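Local coordinates for protein leucine aminopeptidase 2, chloroplastic (Streptomyces sp. BC16019, PDB 5LHJ) that is a metal-dependent aminopeptidase of the M17 family that takes part in bottromycin maturation and probably removes N-terminal amino acids from peptides, at residues Gly42-Ala47 with Gly83-Ala88; Val259-Thr264 with Lys282-Gly287; Val369-Leu374 with Leu461-Pro466. All coordinates share one frame; numbering follows the deposited sequence.

Contact 1 (Gly42-Ala47 with Gly83-Ala88); sequences GRHTGA and GPAGSA
The backbone of His44 and Thr45 passes that of Gly83 and Pro84 with CA atoms 5.0 Å apart in the pairs His44–Gly83 and Thr45–Pro84. The carbonyl of Gly83 is gripped by two donors on opposite faces of its plane: His44 ND1 reaches Gly83 O at 2.9 Å, and Thr45 N reaches it at 3.0 Å. The oxygen lies in the plane of the imidazole, although ND1 stands 38° above the carbonyl plane. With CG beside the backbone N and anti to the carbonyl carbon (chi1 -73°), the His44 ring leans onto the other loop. There Ala85 CA sits over one face in a CH-pi contact, 3.8 Å from the ring centroid, and Ala88 CB meets the edge at CE1. The two loops follow neighbouring parallel strands, 38-43 and 76-81, of the sheet in the N-terminal domain, which belongs to the macro clan; 83-88 leads on to helix 90-102. Thr45, at the start of a type II turn's central pair, lies against Pro84, its CG2 3.7 Å from Pro84 CD. Alongside, a water donates to Thr45 O and accepts from Ala85 N, each at 2.9 Å.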
loop_
_atom_site.group_PDB
_atom_site.type_symbol
_atom_site.label_atom_id
_atom_site.label_comp_id
_atom_site.label_asym_id
_atom_site.label_seq_id
_atom_site.Cartn_x
_atom_site.Cartn_y
_atom_site.Cartn_z
ATOM N N GLY A 42 33.627 27.947 -29.831
ATOM C CA GLY A 42 32.325 28.437 -29.384
ATOM C C GLY A 42 31.652 29.276 -30.454
ATOM O O GLY A 42 32.282 30.159 -31.025
ATOM N N ARG A 43 30.379 28.998 -30.726
ATOM C CA ARG A 43 29.626 29.692 -31.762
ATOM C C ARG A 43 28.288 30.176 -31.221
ATOM O O ARG A 43 27.468 29.366 -30.817
ATOM C CB ARG A 43 29.372 28.747 -32.939
ATOM C CG ARG A 43 30.624 28.199 -33.610
ATOM C CD ARG A 43 31.360 29.320 -34.306
ATOM N NE ARG A 43 32.499 28.861 -35.087
ATOM C CZ ARG A 43 33.229 29.656 -35.879
ATOM N NH1 ARG A 43 32.940 30.960 -36.017
ATOM N NH2 ARG A 43 34.251 29.145 -36.561
ATOM N N HIS A 44 28.076 31.491 -31.213
ATOM C CA HIS A 44 26.754 32.051 -30.940
ATOM C C HIS A 44 25.905 31.967 -32.193
ATOM O O HIS A 44 26.422 31.803 -33.295
ATOM C CB HIS A 44 26.839 33.504 -30.451
ATOM C CG HIS A 44 27.346 33.641 -29.047
ATOM N ND1 HIS A 44 26.629 33.198 -27.956
ATOM C CD2 HIS A 44 28.499 34.157 -28.556
ATOM C CE1 HIS A 44 27.316 33.442 -26.852
ATOM N NE2 HIS A 44 28.452 34.031 -27.188
ATOM N N THR A 45 24.593 32.094 -32.022
ATOM C CA THR A 45 23.673 31.984 -33.149
ATOM C C THR A 45 24.045 33.082 -34.142
ATOM O O THR A 45 24.375 34.199 -33.740
ATOM C CB THR A 45 22.205 32.134 -32.709
ATOM O OG1 THR A 45 22.028 33.404 -32.088
ATOM C CG2 THR A 45 21.793 31.038 -31.722
ATOM N N GLY A 46 24.067 32.729 -35.424
ATOM C CA GLY A 46 24.456 33.652 -36.492
ATOM C C GLY A 46 25.923 33.631 -36.897
ATOM O O GLY A 46 26.267 34.200 -37.933
ATOM N N ALA A 47 26.786 32.993 -36.100
ATOM C CA ALA A 47 28.231 32.948 -36.379
ATOM C C ALA A 47 28.528 31.977 -37.517
ATOM O O ALA A 47 27.825 30.981 -37.683
ATOM C CB ALA A 47 29.011 32.558 -35.130
ATOM N N GLY A 83 24.220 29.460 -28.188
ATOM C CA GLY A 83 22.938 30.153 -28.295
ATOM C C GLY A 83 23.082 31.623 -28.649
ATOM O O GLY A 83 24.176 32.077 -29.006
ATOM N N PRO A 84 21.978 32.383 -28.556
ATOM C CA PRO A 84 22.037 33.821 -28.834
ATOM C C PRO A 84 22.990 34.560 -27.906
ATOM O O PRO A 84 22.986 34.324 -26.695
ATOM C CB PRO A 84 20.592 34.282 -28.615
ATOM C CG PRO A 84 19.767 33.058 -28.850
ATOM C CD PRO A 84 20.602 31.938 -28.283
ATOM N N ALA A 85 23.807 35.443 -28.474
ATOM C CA ALA A 85 24.770 36.211 -27.690
ATOM C C ALA A 85 24.086 36.964 -26.543
ATOM O O ALA A 85 24.597 36.987 -25.428
ATOM C CB ALA A 85 25.538 37.171 -28.585
ATOM N N GLY A 86 22.914 37.534 -26.823
ATOM C CA GLY A 86 22.163 38.312 -25.846
ATOM C C GLY A 86 21.622 37.563 -24.642
ATOM O O GLY A 86 21.461 38.163 -23.576
ATOM N N SER A 87 21.340 36.269 -24.793
ATOM C CA SER A 87 20.767 35.467 -23.704
ATOM C C SER A 87 21.784 34.600 -22.942
ATOM O O SER A 87 21.437 34.015 -21.913
ATOM C CB SER A 87 19.635 34.584 -24.237
ATOM O OG SER A 87 20.112 33.663 -25.196
ATOM N N ALA A 88 23.020 34.512 -23.437
ATOM C CA ALA A 88 24.018 33.617 -22.847
ATOM C C ALA A 88 24.416 34.060 -21.447
ATOM O O ALA A 88 24.515 35.250 -21.173
ATOM C CB ALA A 88 25.249 33.522 -23.740
HETATM O O HOH W 1 23.944 35.725 -31.357
#

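Contact 2 (Val259-Thr264 with Lys282-Gly287); sequences VGKGVT and KADMGG
Gly260 and Gly287 press backbone against backbone where strand 255-263 of the catalytic domain, a member of the zinc-exopeptidase clan, runs past the start of helix 286-301. Gly260 CA lies 3.8 Å from Gly287 C, close enough that a beta carbon on Gly260 would strike Gly287 O, and one on Gly287 would be tight against Lys261 N. Met285 occupies the N-cap position, and its CA-H points at Lys261 O. Its CB packs on Gly262 CA at 3.8 Å, while CG, set between the backbone N and the carbonyl carbon (chi1 40°), lies by Thr264 CA. The bent chain beyond then turns off toward Leu183 and Val184 of helix 164-185.

Around Asp284, which is partly exposed, the backbone link is weaker. The bond from Val263 N to Asp284 O is weak, and a water links the two backbones: it donates to Lys261 O and Asp284 O and accepts from Gly287 N at 2.9 Å. Lys282 is buried and points away; its NZ is hydrogen-bonded to Asn185 O, and its side chain packs on Val428 of the second subunit. Lys261 and Asp284 are manganese ligands in a structure of this protein, though the metal is not bound to this chain here; Asp266 and Glu345 of the same site lie close by. Thr373 holds both side chains, its O accepting from Lys261 NZ and its OG1 bonded to Asp284 OD1. The extended Lys261 chain passes over Asp284 O, with CE 3.5 Å from that oxygen, and ends in a salt bridge: NZ meets Asp284 OD1 at 3.2 Å, from 60° above the carboxylate plane.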
loop_
_atom_site.group_PDB
_atom_site.type_symbol
_atom_site.label_atom_id
_atom_site.label_comp_id
_atom_site.label_asym_id
_atom_site.label_seq_id
_atom_site.Cartn_x
_atom_site.Cartn_y
_atom_site.Cartn_z
ATOM N N VAL A 259 28.600 23.451 9.262
ATOM C CA VAL A 259 28.191 22.196 9.872
ATOM C C VAL A 259 27.657 21.302 8.761
ATOM O O VAL A 259 26.727 21.699 8.066
ATOM C CB VAL A 259 27.094 22.414 10.939
ATOM C CG1 VAL A 259 26.623 21.081 11.510
ATOM C CG2 VAL A 259 27.608 23.324 12.044
ATOM N N GLY A 260 28.225 20.103 8.602
ATOM C CA GLY A 260 27.817 19.190 7.526
ATOM C C GLY A 260 27.363 17.832 8.025
ATOM O O GLY A 260 28.118 17.156 8.725
ATOM N N LYS A 261 26.146 17.425 7.657
ATOM C CA LYS A 261 25.593 16.123 8.057
ATOM C C LYS A 261 26.312 14.966 7.361
ATOM O O LYS A 261 26.284 14.875 6.138
ATOM C CB LYS A 261 24.086 16.048 7.753
ATOM C CG LYS A 261 23.412 14.697 8.027
ATOM C CD LYS A 261 22.023 14.617 7.381
ATOM C CE LYS A 261 21.562 13.177 7.289
ATOM N NZ LYS A 261 20.207 13.052 6.729
ATOM N N GLY A 262 26.940 14.090 8.153
ATOM C CA GLY A 262 27.702 12.964 7.620
ATOM C C GLY A 262 27.169 11.581 7.953
ATOM O O GLY A 262 27.918 10.735 8.449
ATOM N N VAL A 263 25.906 11.313 7.631
ATOM C CA VAL A 263 25.369 9.966 7.839
ATOM C C VAL A 263 25.791 9.126 6.636
ATOM O O VAL A 263 25.263 9.281 5.548
ATOM C CB VAL A 263 23.839 9.955 8.080
ATOM C CG1 VAL A 263 23.331 8.526 8.265
ATOM C CG2 VAL A 263 23.518 10.780 9.313
ATOM N N THR A 264 26.771 8.254 6.845
ATOM C CA THR A 264 27.383 7.495 5.768
ATOM C C THR A 264 26.505 6.374 5.216
ATOM O O THR A 264 26.658 5.986 4.059
ATOM C CB THR A 264 28.756 6.937 6.179
ATOM O OG1 THR A 264 28.615 6.054 7.301
ATOM C CG2 THR A 264 29.689 8.098 6.554
ATOM N N LYS A 282 23.420 5.548 0.852
ATOM C CA LYS A 282 24.822 5.999 1.014
ATOM C C LYS A 282 25.063 7.518 0.806
ATOM O O LYS A 282 26.185 7.992 1.084
ATOM C CB LYS A 282 25.737 5.236 0.028
ATOM C CG LYS A 282 25.512 5.575 -1.456
ATOM C CD LYS A 282 26.550 4.934 -2.373
ATOM C CE LYS A 282 26.305 5.344 -3.823
ATOM N NZ LYS A 282 27.229 4.670 -4.774
ATOM N N ALA A 283 24.058 8.243 0.285
ATOM C CA ALA A 283 24.161 9.670 -0.123
ATOM C C ALA A 283 23.755 10.691 0.963
ATOM O O ALA A 283 23.763 11.929 0.760
ATOM C CB ALA A 283 23.319 9.893 -1.348
ATOM N N ASP A 284 23.418 10.184 2.135
ATOM C CA ASP A 284 23.030 11.046 3.228
ATOM C C ASP A 284 24.216 11.669 3.985
ATOM O O ASP A 284 24.033 12.246 5.046
ATOM C CB ASP A 284 22.026 10.339 4.145
ATOM C CG ASP A 284 20.586 10.660 3.754
ATOM O OD1 ASP A 284 20.231 11.863 3.732
ATOM O OD2 ASP A 284 19.812 9.731 3.449
ATOM N N MET A 285 25.408 11.584 3.397
ATOM C CA MET A 285 26.594 12.331 3.881
ATOM C C MET A 285 26.983 13.427 2.872
ATOM O O MET A 285 28.088 13.982 2.944
ATOM C CB MET A 285 27.753 11.370 4.183
ATOM C CG MET A 285 27.966 10.221 3.200
ATOM S SD MET A 285 28.124 10.668 1.470
ATOM C CE MET A 285 29.731 11.462 1.480
ATOM N N GLY A 286 26.055 13.783 1.971
ATOM C CA GLY A 286 26.294 14.817 0.956
ATOM C C GLY A 286 26.603 16.190 1.546
ATOM O O GLY A 286 27.378 16.958 0.961
ATOM N N GLY A 287 26.022 16.497 2.697
ATOM C CA GLY A 287 26.296 17.766 3.385
ATOM C C GLY A 287 27.716 17.838 3.937
ATOM O O GLY A 287 28.429 18.841 3.736
HETATM O O HOH W 2 24.039 15.230 4.374
#

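Contact 3 (Val369-Leu374 with Leu461-Pro466); sequences VDVATL and LDIAAP
Leu461 N donates to Asp370 O at 2.8 Å, the shortest of three backbone hydrogen bonds between 369-374 and 461-466, where strands 367-372 and 458-462 run parallel as neighbours in the mixed sheet of the M17 catalytic domain. Ala372 N then donates to Leu461 O at 3.0 Å, nearly along the C=O axis, and Ile463 N to Ala372 O at 2.9 Å. Leu461 thus binds with both N and O to the residues on either side of Val371, the parallel pattern, while the backbone of Val371 bonds to Val259 and Lys261 of the next strand. On one face of the sheet Val371 and Leu461 lie side by side and point the same way, with CG2 of Val371 4.2 Å from CD1 of Leu461. Ile463 comes in across Val371: its CG1 stands between the backbone N and the carbonyl carbon (chi1 63°), which brings CD1 to 3.7 Å from Val371 CG1.

Ala372 and Asp462 face the other way. Past them the chain bends in an inverse gamma turn centred on Thr373, whose CA sits 3.7 Å from Ala464 CA. The Asp462 carboxylate, carried by a CG anti to the backbone N (chi1 -171°), follows this bend: Leu374 N donates to OD1 at 3.0 Å from 46° above the carboxylate plane, and OD2 is hydrogen-bonded to Thr375 OG1. Replacing Asp462 by an alanine removes both oxygens, and the Leu374 N-H and Thr375 hydroxyl would probably lose these partners, leaving the turn freer to shift.

Strand 255-263 flanks 367-372 on its far edge, and strand 386-390 pairs antiparallel with 458-462. Helix 440-449 covers the Asp370, Leu374 and Asp462 side chains, while Leu350 of helix 345-358 packs on Ala372 and Leu374.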
loop_
_atom_site.group_PDB
_atom_site.type_symbol
_atom_site.label_atom_id
_atom_site.label_comp_id
_atom_site.label_asym_id
_atom_site.label_seq_id
_atom_site.Cartn_x
_atom_site.Cartn_y
_atom_site.Cartn_z
ATOM N N VAL A 369 26.658 28.160 9.154
ATOM C CA VAL A 369 25.880 27.647 8.021
ATOM C C VAL A 369 25.888 26.126 8.102
ATOM O O VAL A 369 26.952 25.532 8.162
ATOM C CB VAL A 369 26.454 28.099 6.665
ATOM C CG1 VAL A 369 25.684 27.460 5.494
ATOM C CG2 VAL A 369 26.431 29.617 6.554
ATOM N N ASP A 370 24.710 25.498 8.126
ATOM C CA ASP A 370 24.648 24.038 8.057
ATOM C C ASP A 370 24.191 23.588 6.678
ATOM O O ASP A 370 23.425 24.287 6.007
ATOM C CB ASP A 370 23.813 23.430 9.183
ATOM C CG ASP A 370 22.342 23.497 8.931
ATOM O OD1 ASP A 370 21.822 22.690 8.104
ATOM O OD2 ASP A 370 21.686 24.322 9.589
ATOM N N VAL A 371 24.710 22.432 6.264
ATOM C CA VAL A 371 24.401 21.824 4.977
ATOM C C VAL A 371 24.064 20.368 5.239
ATOM O O VAL A 371 24.847 19.648 5.874
ATOM C CB VAL A 371 25.604 21.895 3.999
ATOM C CG1 VAL A 371 25.195 21.427 2.610
ATOM C CG2 VAL A 371 26.173 23.304 3.928
ATOM N N ALA A 372 22.896 19.936 4.775
ATOM C CA ALA A 372 22.409 18.605 5.100
ATOM C C ALA A 372 21.428 18.087 4.073
ATOM O O ALA A 372 20.602 18.835 3.558
ATOM C CB ALA A 372 21.771 18.619 6.487
ATOM N N THR A 373 21.541 16.799 3.756
ATOM C CA THR A 373 20.512 16.080 2.992
ATOM C C THR A 373 19.435 15.670 3.999
ATOM O O THR A 373 19.420 14.538 4.505
ATOM C CB THR A 373 21.112 14.865 2.275
ATOM O OG1 THR A 373 21.852 14.072 3.215
ATOM C CG2 THR A 373 22.059 15.328 1.166
ATOM N N LEU A 374 18.546 16.602 4.320
ATOM C CA LEU A 374 17.758 16.473 5.539
ATOM C C LEU A 374 16.377 15.872 5.338
ATOM O O LEU A 374 16.038 14.931 6.043
ATOM C CB LEU A 374 17.680 17.811 6.290
ATOM C CG LEU A 374 17.457 17.714 7.803
ATOM C CD1 LEU A 374 18.599 16.969 8.490
ATOM C CD2 LEU A 374 17.285 19.092 8.399
ATOM N N LEU A 461 20.972 24.880 4.714
ATOM C CA LEU A 461 20.793 24.433 3.331
ATOM C C LEU A 461 20.343 22.975 3.331
ATOM O O LEU A 461 21.096 22.109 3.757
ATOM C CB LEU A 461 22.103 24.553 2.552
ATOM C CG LEU A 461 22.809 25.902 2.481
ATOM C CD1 LEU A 461 23.960 25.869 1.471
ATOM C CD2 LEU A 461 21.850 26.985 2.104
ATOM N N ASP A 462 19.119 22.715 2.876
ATOM C CA ASP A 462 18.587 21.353 2.796
ATOM C C ASP A 462 18.745 20.901 1.344
ATOM O O ASP A 462 18.058 21.410 0.460
ATOM C CB ASP A 462 17.130 21.315 3.259
ATOM C CG ASP A 462 16.566 19.888 3.405
ATOM O OD1 ASP A 462 17.164 18.889 2.923
ATOM O OD2 ASP A 462 15.477 19.772 4.018
ATOM N N ILE A 463 19.678 19.977 1.107
ATOM C CA ILE A 463 20.093 19.624 -0.257
ATOM C C ILE A 463 19.795 18.159 -0.609
ATOM O O ILE A 463 20.430 17.596 -1.493
ATOM C CB ILE A 463 21.584 19.954 -0.484
ATOM C CG1 ILE A 463 22.502 19.139 0.441
ATOM C CG2 ILE A 463 21.822 21.454 -0.285
ATOM C CD1 ILE A 463 23.959 19.120 0.015
ATOM N N ALA A 464 18.792 17.569 0.046
ATOM C CA ALA A 464 18.470 16.142 -0.114
ATOM C C ALA A 464 18.327 15.687 -1.574
ATOM O O ALA A 464 18.989 14.742 -2.015
ATOM C CB ALA A 464 17.197 15.808 0.669
ATOM N N ALA A 465 17.522 16.395 -2.340
ATOM C CA ALA A 465 17.291 15.988 -3.725
ATOM C C ALA A 465 18.459 16.280 -4.685
ATOM O O ALA A 465 18.841 15.395 -5.420
ATOM C CB ALA A 465 16.004 16.595 -4.248
ATOM N N PRO A 466 19.027 17.500 -4.689
ATOM C CA PRO A 466 20.034 17.735 -5.745
ATOM C C PRO A 466 21.421 17.123 -5.471
ATOM O O PRO A 466 22.247 17.100 -6.388
ATOM C CB PRO A 466 20.103 19.262 -5.845
ATOM C CG PRO A 466 19.553 19.763 -4.567
ATOM C CD PRO A 466 18.579 18.761 -4.080
#

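The three contacts follow one another along the chain, each closing before the next opens. Contact 1 stands apart in the N-terminal domain, its centre about 40 Å from that of contact 2 and about 35 Å from that of contact 3, and takes no part in the metal site. Contacts 2 and 3 lie in the catalytic domain with centres about 9 Å apart, and touch: neighbouring parallel strands 255-263 and 367-372 belong to one sheet. Part of their junction lies at the manganese site, which holds no metal in this chain; there the turn just after strand 367-372 reaches two ligands of contact 2. The strand pairing of contact 3 probably helps to place Thr373 beside them.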